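Long-range contacts in GH127 beta-L-arabinofuranoside (Geobacillus stearothermophilus, PDB 4QK0), which probably hydrolyses beta-L-arabinofuranosides as a glycoside hydrolase of family GH127: residues 558-563 against 639-644; 147-152 against 198-203. One frame throughout, in Å; residues are numbered along the deposited sequence.

Overall arrangement
Following the chain from the N terminus, interaction 2 comes first: helix 140-158 is met by helix 194-205 in the catalytic domain, closing a loop of 45 residues that contains helix 162-177 and no strand. The chain then runs on for some 350 residues before interaction 1 opens. There, strand 557-562 pairs with strand 641-647, closing a second loop of 75 residues within the C-terminal domain. The two loops lie in series, neither nested nor crossed. Their centres are about 40 Å apart, on opposite sides of the centre of the chain, so each ties its own domain together without touching the other.

Interaction 1 of 2, residues 558-563 against 639-644; sequences VYCLEE and GEMVVW
Leu561 and Val642 form an antiparallel hydrogen-bonded pair, Leu561 N giving to Val642 O at 2.8 Å and Val642 N returning to Leu561 O at 3.0 Å, with Glu562 and Met641 next to them as a non-hydrogen-bonded pair. Glu563 then grips the backbone of Glu640 twice: its backbone N donates to Glu640 O, tilted 31° from the carbonyl plane, while its carboxylate OE1 accepts Glu640 N at 2.9 Å through the anti lone pair, nearly straight at 170°. With CG anti to the backbone N (chi1 179°) and an extended chain, the carboxylate is carried over to that N-H. The carboxylate of Glu640 is held by Asn569 N and Leu570 N, and by a salt bridge to Arg544 of the second subunit, which probably eases the closeness of the like-charged Glu563 OE1, 4.4 Å from Glu640 OE2. Met641, a selenomethionine, lays its CG against Cys560 SG at 3.8 Å and then bends, SE still lying beside Cys560 CB. Leu561 and Val642 point to the other face, where Leu561 CB meets Val642 CG2 at 4.3 Å. At the far end Val558 and Val643 cross at about a right angle, CG1 to CG1 at 3.9 Å. Water 1 spans the strands, donating to Tyr559 O at 2.7 Å and to Val643 O. Beyond Glu562, the N-cap, begins the short helix 563-566. This is an antiparallel strand pair, interrupted by a break in strand 641-647, within the curled mixed sheet of the GH127 C-terminal domain.

Interaction 2 of 2, residues 147-152 against 198-203; sequences LIEAAV and LLKLYE
Ile148 and Val152, one turn apart on helix 140-158, both face Leu201 of helix 194-205, and this is the tight part of the contact. Ile148 meets Leu201 at about a right angle, its CG2 methyl 3.9 Å from Leu201 CB. Val152 is turned so that CG2 stands beside its own backbone N and CG1 anti to it (chi1 171°); CG2 thereby comes down on the neighbouring backbone, 3.9 Å from Leu201 CA. The segment axes approach to 8.9 Å and run roughly parallel, 28° apart. Toward Leu198 the fit is looser, with Ile148 CD1 and Leu198 CD2 at 4.3 Å; the leucine also packs on Leu213 and Ser214 of helix 208-220. Bordering the apolar patch is Lys200, partly exposed. Its chain is folded over toward the other helix and crosses that of Glu149 obliquely, bringing NZ within 2.8 Å of Glu149 OE2 on the anti lone pair. Water 3 makes a second link, accepting from Lys200 NZ at 2.7 Å and donating to Glu149 O. The other carboxylate oxygen, Glu149 OE1, has a long, weak ion pair with Arg419, and Lys200 NZ a similarly weak one with Glu84 OE2. Putting an alanine at Glu149 would probably cost the ammonium of Lys200 its close carboxylate mate, with water 3 left as its remaining link across this contact. The chemistry is thus divided: methyl packing joins two neighbouring helices of the six-hairpin catalytic domain, while a salt bridge and a shared water fasten their polar edge.

Interaction 1 of 2, residues 558-563 against 639-644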
loop_
_atom_site.group_PDB
_atom_site.type_symbol
_atom_site.label_atom_id
_atom_site.label_comp_id
_atom_site.label_asym_id
_atom_site.label_seq_id
_atom_site.Cartn_x
_atom_site.Cartn_y
_atom_site.Cartn_z
ATOM N N VAL A 558 -13.083 20.386 7.622
ATOM C CA VAL A 558 -11.760 19.889 7.751
ATOM C C VAL A 558 -10.904 20.567 6.668
ATOM O O VAL A 558 -11.286 20.629 5.485
ATOM C CB VAL A 558 -11.710 18.365 7.584
ATOM C CG1 VAL A 558 -10.298 17.870 7.708
ATOM C CG2 VAL A 558 -12.544 17.676 8.660
ATOM N N TYR A 559 -9.723 20.970 7.102
ATOM C CA TYR A 559 -8.778 21.694 6.264
ATOM C C TYR A 559 -7.645 20.776 5.742
ATOM O O TYR A 559 -7.444 19.698 6.243
ATOM C CB TYR A 559 -8.230 22.876 7.095
ATOM C CG TYR A 559 -9.180 24.024 6.998
ATOM C CD1 TYR A 559 -10.403 24.005 7.642
ATOM C CD2 TYR A 559 -8.887 25.093 6.165
ATOM C CE1 TYR A 559 -11.341 25.033 7.464
ATOM C CE2 TYR A 559 -9.753 26.145 6.036
ATOM C CZ TYR A 559 -11.005 26.102 6.658
ATOM O OH TYR A 559 -11.885 27.135 6.450
ATOM N N CYS A 560 -6.936 21.246 4.720
ATOM C CA CYS A 560 -5.780 20.538 4.150
ATOM C C CYS A 560 -4.749 21.536 3.688
ATOM O O CYS A 560 -5.054 22.762 3.577
ATOM C CB CYS A 560 -6.183 19.672 3.019
ATOM S SG CYS A 560 -6.610 20.508 1.500
ATOM N N LEU A 561 -3.512 21.055 3.504
ATOM C CA LEU A 561 -2.444 21.894 2.918
ATOM C C LEU A 561 -2.165 21.405 1.535
ATOM O O LEU A 561 -2.128 20.186 1.293
ATOM C CB LEU A 561 -1.164 21.833 3.697
ATOM C CG LEU A 561 -1.166 22.036 5.187
ATOM C CD1 LEU A 561 0.258 22.168 5.736
ATOM C CD2 LEU A 561 -1.915 23.262 5.530
ATOM N N GLU A 562 -2.073 22.343 0.590
ATOM C CA GLU A 562 -1.722 22.040 -0.808
ATOM C C GLU A 562 -0.351 22.646 -1.232
ATOM O O GLU A 562 0.076 23.705 -0.743
ATOM C CB GLU A 562 -2.787 22.570 -1.754
ATOM C CG GLU A 562 -4.135 21.826 -1.737
ATOM C CD GLU A 562 -4.938 22.095 -3.012
ATOM O OE1 GLU A 562 -5.476 23.183 -3.100
ATOM O OE2 GLU A 562 -4.968 21.256 -3.935
ATOM N N GLU A 563 0.304 21.954 -2.137
ATOM C CA GLU A 563 1.601 22.371 -2.658
ATOM C C GLU A 563 1.517 23.775 -3.257
ATOM O O GLU A 563 2.395 24.606 -3.054
ATOM C CB GLU A 563 2.040 21.386 -3.721
ATOM C CG GLU A 563 3.365 21.701 -4.387
ATOM C CD GLU A 563 3.882 20.572 -5.302
ATOM O OE1 GLU A 563 3.411 19.404 -5.299
ATOM O OE2 GLU A 563 4.784 20.879 -6.087
ATOM N N GLY A 639 -0.801 18.654 -7.543
ATOM C CA GLY A 639 0.181 18.933 -6.517
ATOM C C GLY A 639 -0.038 18.089 -5.280
ATOM O O GLY A 639 -1.055 17.380 -5.155
ATOM N N GLU A 640 0.937 18.121 -4.386
ATOM C CA GLU A 640 0.810 17.459 -3.112
ATOM C C GLU A 640 -0.369 18.042 -2.315
ATOM O O GLU A 640 -0.690 19.245 -2.434
ATOM C CB GLU A 640 2.116 17.599 -2.312
ATOM C CG GLU A 640 3.271 16.819 -2.923
ATOM C CD GLU A 640 4.487 16.726 -1.997
ATOM O OE1 GLU A 640 4.345 16.582 -0.750
ATOM O OE2 GLU A 640 5.599 16.862 -2.521
HETATM N N MSE A 641 -0.918 17.191 -1.433
HETATM C CA MSE A 641 -1.956 17.590 -0.443
HETATM C C MSE A 641 -1.870 16.708 0.763
HETATM O O MSE A 641 -1.613 15.539 0.625
HETATM C CB MSE A 641 -3.328 17.491 -1.113
HETATM C CG MSE A 641 -4.467 17.942 -0.202
HETATM SE SE MSE A 641 -5.085 16.402 0.909
HETATM C CE MSE A 641 -5.928 15.364 -0.415
ATOM N N VAL A 642 -2.004 17.280 1.958
ATOM C CA VAL A 642 -2.168 16.505 3.159
ATOM C C VAL A 642 -3.190 17.110 4.053
ATOM O O VAL A 642 -3.307 18.302 4.110
ATOM C CB VAL A 642 -0.885 16.350 4.018
ATOM C CG1 VAL A 642 0.135 15.510 3.294
ATOM C CG2 VAL A 642 -0.255 17.676 4.351
ATOM N N VAL A 643 -3.867 16.234 4.809
ATOM C CA VAL A 643 -4.773 16.624 5.881
ATOM C C VAL A 643 -4.062 16.468 7.209
ATOM O O VAL A 643 -4.027 17.398 8.017
ATOM C CB VAL A 643 -6.052 15.747 5.908
ATOM C CG1 VAL A 643 -6.888 15.964 7.179
ATOM C CG2 VAL A 643 -6.900 16.044 4.697
ATOM N N TRP A 644 -3.491 15.287 7.439
ATOM C CA TRP A 644 -2.855 15.051 8.684
ATOM C C TRP A 644 -1.414 15.541 8.587
ATOM O O TRP A 644 -0.587 14.948 7.897
ATOM C CB TRP A 644 -2.943 13.573 9.047
ATOM C CG TRP A 644 -4.305 13.204 9.412
ATOM C CD1 TRP A 644 -5.260 12.648 8.609
ATOM C CD2 TRP A 644 -4.891 13.341 10.699
ATOM N NE1 TRP A 644 -6.404 12.478 9.302
ATOM C CE2 TRP A 644 -6.195 12.869 10.605
ATOM C CE3 TRP A 644 -4.427 13.810 11.929
ATOM C CZ2 TRP A 644 -7.067 12.859 11.690
ATOM C CZ3 TRP A 644 -5.270 13.774 13.004
ATOM C CH2 TRP A 644 -6.604 13.324 12.870
HETATM O O HOH W 1 -5.714 19.609 8.349
HETATM O O HOH W 2 -2.829 20.002 -4.355
#

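Interaction 2 of 2, residues 147-152 against 198-203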
loop_
_atom_site.group_PDB
_atom_site.type_symbol
_atom_site.label_atom_id
_atom_site.label_comp_id
_atom_site.label_asym_id
_atom_site.label_seq_id
_atom_site.Cartn_x
_atom_site.Cartn_y
_atom_site.Cartn_z
ATOM N N LEU A 147 -34.162 2.275 -9.859
ATOM C CA LEU A 147 -35.333 2.724 -10.650
ATOM C C LEU A 147 -36.569 3.066 -9.753
ATOM O O LEU A 147 -37.227 4.061 -9.946
ATOM C CB LEU A 147 -35.705 1.614 -11.612
ATOM C CG LEU A 147 -35.396 1.545 -13.101
ATOM C CD1 LEU A 147 -34.790 2.781 -13.722
ATOM C CD2 LEU A 147 -34.712 0.253 -13.503
ATOM N N ILE A 148 -36.836 2.201 -8.762
ATOM C CA ILE A 148 -37.839 2.492 -7.714
ATOM C C ILE A 148 -37.569 3.828 -7.047
ATOM O O ILE A 148 -38.455 4.692 -6.984
ATOM C CB ILE A 148 -37.862 1.391 -6.689
ATOM C CG1 ILE A 148 -38.489 0.124 -7.299
ATOM C CG2 ILE A 148 -38.621 1.834 -5.465
ATOM C CD1 ILE A 148 -38.309 -1.151 -6.499
ATOM N N GLU A 149 -36.330 4.060 -6.612
ATOM C CA GLU A 149 -36.047 5.342 -5.953
ATOM C C GLU A 149 -36.355 6.459 -6.885
ATOM O O GLU A 149 -36.826 7.503 -6.441
ATOM C CB GLU A 149 -34.597 5.473 -5.494
ATOM C CG GLU A 149 -34.167 4.574 -4.362
ATOM C CD GLU A 149 -32.792 4.999 -3.789
ATOM O OE1 GLU A 149 -31.752 4.379 -4.125
ATOM O OE2 GLU A 149 -32.771 5.944 -2.969
ATOM N N ALA A 150 -36.033 6.296 -8.169
ATOM C CA ALA A 150 -36.215 7.430 -9.083
ATOM C C ALA A 150 -37.727 7.706 -9.255
ATOM O O ALA A 150 -38.144 8.845 -9.302
ATOM C CB ALA A 150 -35.614 7.112 -10.446
ATOM N N ALA A 151 -38.495 6.634 -9.401
ATOM C CA ALA A 151 -39.944 6.720 -9.572
ATOM C C ALA A 151 -40.642 7.349 -8.361
ATOM O O ALA A 151 -41.489 8.232 -8.507
ATOM C CB ALA A 151 -40.532 5.351 -9.885
ATOM N N VAL A 152 -40.218 6.962 -7.167
ATOM C CA VAL A 152 -40.743 7.588 -5.952
ATOM C C VAL A 152 -40.449 9.079 -5.961
ATOM O O VAL A 152 -41.342 9.919 -5.737
ATOM C CB VAL A 152 -40.160 6.949 -4.668
ATOM C CG1 VAL A 152 -40.540 7.753 -3.418
ATOM C CG2 VAL A 152 -40.657 5.535 -4.530
ATOM N N LEU A 198 -37.268 -0.320 -1.543
ATOM C CA LEU A 198 -38.575 -0.837 -1.133
ATOM C C LEU A 198 -39.179 -0.099 0.047
ATOM O O LEU A 198 -40.376 0.123 0.060
ATOM C CB LEU A 198 -38.498 -2.339 -0.826
ATOM C CG LEU A 198 -38.375 -3.209 -2.056
ATOM C CD1 LEU A 198 -38.089 -4.662 -1.709
ATOM C CD2 LEU A 198 -39.634 -3.123 -2.924
ATOM N N LEU A 199 -38.384 0.345 1.003
ATOM C CA LEU A 199 -38.932 1.182 2.081
ATOM C C LEU A 199 -39.505 2.460 1.538
ATOM O O LEU A 199 -40.505 2.946 2.017
ATOM C CB LEU A 199 -37.890 1.556 3.146
ATOM C CG LEU A 199 -37.193 0.437 3.881
ATOM C CD1 LEU A 199 -36.300 0.980 5.003
ATOM C CD2 LEU A 199 -38.236 -0.492 4.478
ATOM N N LYS A 200 -38.819 3.076 0.592
ATOM C CA LYS A 200 -39.315 4.330 0.062
ATOM C C LYS A 200 -40.608 4.087 -0.686
ATOM O O LYS A 200 -41.517 4.908 -0.672
ATOM C CB LYS A 200 -38.232 4.986 -0.815
ATOM C CG LYS A 200 -37.327 5.990 -0.057
ATOM C CD LYS A 200 -35.845 5.956 -0.441
ATOM C CE LYS A 200 -35.175 7.337 -0.572
ATOM N NZ LYS A 200 -34.755 7.669 -1.998
ATOM N N LEU A 201 -40.672 2.987 -1.408
ATOM C CA LEU A 201 -41.824 2.686 -2.191
ATOM C C LEU A 201 -43.034 2.440 -1.233
ATOM O O LEU A 201 -44.171 2.837 -1.526
ATOM C CB LEU A 201 -41.595 1.435 -3.017
ATOM C CG LEU A 201 -42.688 1.061 -4.014
ATOM C CD1 LEU A 201 -42.910 2.144 -5.044
ATOM C CD2 LEU A 201 -42.343 -0.253 -4.702
ATOM N N TYR A 202 -42.765 1.770 -0.112
ATOM C CA TYR A 202 -43.753 1.592 0.932
ATOM C C TYR A 202 -44.258 2.933 1.479
ATOM O O TYR A 202 -45.450 3.110 1.619
ATOM C CB TYR A 202 -43.208 0.731 2.052
ATOM C CG TYR A 202 -44.078 0.776 3.268
ATOM C CD1 TYR A 202 -45.327 0.114 3.292
ATOM C CD2 TYR A 202 -43.693 1.488 4.380
ATOM C CE1 TYR A 202 -46.149 0.163 4.412
ATOM C CE2 TYR A 202 -44.515 1.558 5.505
ATOM C CZ TYR A 202 -45.738 0.903 5.516
ATOM O OH TYR A 202 -46.514 0.986 6.642
ATOM N N GLU A 203 -43.356 3.870 1.718
ATOM C CA GLU A 203 -43.722 5.145 2.311
ATOM C C GLU A 203 -44.627 5.898 1.406
ATOM O O GLU A 203 -45.459 6.643 1.852
ATOM C CB GLU A 203 -42.520 6.025 2.567
ATOM C CG GLU A 203 -41.713 5.640 3.782
ATOM C CD GLU A 203 -40.246 6.117 3.760
ATOM O OE1 GLU A 203 -39.747 6.766 2.799
ATOM O OE2 GLU A 203 -39.574 5.814 4.753
HETATM O O HOH W 3 -36.702 8.106 -3.825
#